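PDB 1A76: flap endonuclease 1 from Methanocaldococcus jannaschii, which cleaves 5'-flaps in DNA replication and repair as a structure-specific, magnesium-dependent endonuclease, and also has 5'-3' exonuclease activity. Local coordinates for residues D216-F220 and A247-L251. Sequence-based numbering, arbitrary orientation.
Sequences DIAIF and AKDVL
Leu251 lays its CD1 methyl over the centre of one face of the Phe220 ring. This is a CH-pi contact: Leu251 CD1 lies 3.3 Å from the centroid of the Phe220 ring and 13° off its normal. Two residues sit at the ring edge. Ala247 CB lies in the ring plane, 3.9 Å from Phe220 CE2. Val250 CG1 comes near the plane, 3.6 Å from Phe220 CE1. The valine has CG1 anti to the backbone N (chi1 170°), which directs this methyl to the ring. The other branch of Leu251 points to the carboxylate of Asp216, with CD2 3.6 Å from Asp216 OD1. Ile219 CG2 adds an apolar contact to Leu251 CG at 4.0 Å. Leu251 thus touches Asp216, Ile219 and Phe220 of helix 211-221.

Asp216 is buried, and both carboxylate oxygens have partners. OD1 is hydrogen-bonded to the Tyr258 hydroxyl. Asp216 OD2 forms a salt bridge with Lys248 NZ at 3.2 Å. The lysine bends at its last torsion and meets OD2 on the syn side, 27° out of the carboxylate plane. This pairing would probably stabilise the charged carboxylate.

Helix 235-244 also packs on Phe220, through Ala238 and Leu241. The contact joins helices 211-221 and 247-254. This helical packing is consistent with the helix-three-turn-helix (H3TH) region of FEN1-family nucleases, a DNA-binding element.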
# COMPACT_ATOMS: atom_id res chain seq x y z
N ASP A 216 -4.19 19.79 -3.11
CA ASP A 216 -4.15 20.93 -2.19
C ASP A 216 -5.03 20.62 -0.97
O ASP A 216 -4.61 20.82 0.17
CB ASP A 216 -4.63 22.20 -2.90
CG ASP A 216 -3.54 22.84 -3.77
OD1 ASP A 216 -2.38 22.40 -3.73
OD2 ASP A 216 -3.86 23.80 -4.51
N ILE A 217 -6.24 20.10 -1.22
CA ILE A 217 -7.15 19.74 -0.14
C ILE A 217 -6.42 18.74 0.76
O ILE A 217 -6.44 18.86 1.99
CB ILE A 217 -8.45 19.07 -0.68
CG1 ILE A 217 -9.31 20.11 -1.41
CG2 ILE A 217 -9.25 18.46 0.47
CD1 ILE A 217 -10.36 19.50 -2.32
N ALA A 218 -5.74 17.77 0.14
CA ALA A 218 -4.98 16.77 0.87
C ALA A 218 -3.90 17.42 1.73
O ALA A 218 -3.71 17.06 2.90
CB ALA A 218 -4.35 15.78 -0.10
N ILE A 219 -3.18 18.37 1.15
CA ILE A 219 -2.13 19.04 1.88
C ILE A 219 -2.71 19.78 3.09
O ILE A 219 -2.14 19.70 4.18
CB ILE A 219 -1.33 20.00 0.95
CG1 ILE A 219 -0.49 19.16 -0.03
CG2 ILE A 219 -0.41 20.89 1.76
CD1 ILE A 219 0.15 19.96 -1.16
N PHE A 220 -3.84 20.47 2.91
CA PHE A 220 -4.51 21.18 4.01
C PHE A 220 -4.86 20.21 5.14
O PHE A 220 -4.64 20.50 6.32
CB PHE A 220 -5.84 21.80 3.55
CG PHE A 220 -5.72 23.20 3.03
CD1 PHE A 220 -5.37 24.25 3.88
CD2 PHE A 220 -6.01 23.49 1.70
CE1 PHE A 220 -5.30 25.56 3.41
CE2 PHE A 220 -5.95 24.79 1.22
CZ PHE A 220 -5.59 25.83 2.08
N ALA A 247 -6.36 28.97 -2.36
CA ALA A 247 -5.71 27.84 -1.69
C ALA A 247 -4.20 27.82 -1.85
O ALA A 247 -3.46 27.65 -0.88
CB ALA A 247 -6.30 26.54 -2.20
N LYS A 248 -3.74 27.97 -3.09
CA LYS A 248 -2.31 27.94 -3.38
C LYS A 248 -1.49 29.00 -2.63
O LYS A 248 -0.41 28.70 -2.11
CB LYS A 248 -2.11 28.06 -4.90
CG LYS A 248 -2.69 26.87 -5.68
CD LYS A 248 -3.10 27.25 -7.10
CE LYS A 248 -3.83 26.10 -7.79
NZ LYS A 248 -3.22 24.76 -7.48
N ASP A 249 -1.99 30.23 -2.58
CA ASP A 249 -1.30 31.29 -1.87
C ASP A 249 -1.23 30.92 -0.40
O ASP A 249 -0.20 31.07 0.25
CB ASP A 249 -2.03 32.62 -2.04
CG ASP A 249 -1.80 33.25 -3.40
OD1 ASP A 249 -0.71 33.05 -3.97
OD2 ASP A 249 -2.71 33.95 -3.90
N VAL A 250 -2.35 30.40 0.12
CA VAL A 250 -2.43 30.01 1.53
C VAL A 250 -1.44 28.91 1.90
O VAL A 250 -0.80 28.96 2.96
CB VAL A 250 -3.86 29.51 1.86
CG1 VAL A 250 -3.86 28.87 3.24
CG2 VAL A 250 -4.86 30.68 1.80
N LEU A 251 -1.32 27.91 1.03
CA LEU A 251 -0.42 26.77 1.25
C LEU A 251 1.05 27.18 1.18
O LEU A 251 1.88 26.67 1.93
CB LEU A 251 -0.73 25.67 0.22
CG LEU A 251 -1.61 24.49 0.65
CD1 LEU A 251 -2.47 24.84 1.85
CD2 LEU A 251 -2.49 24.07 -0.52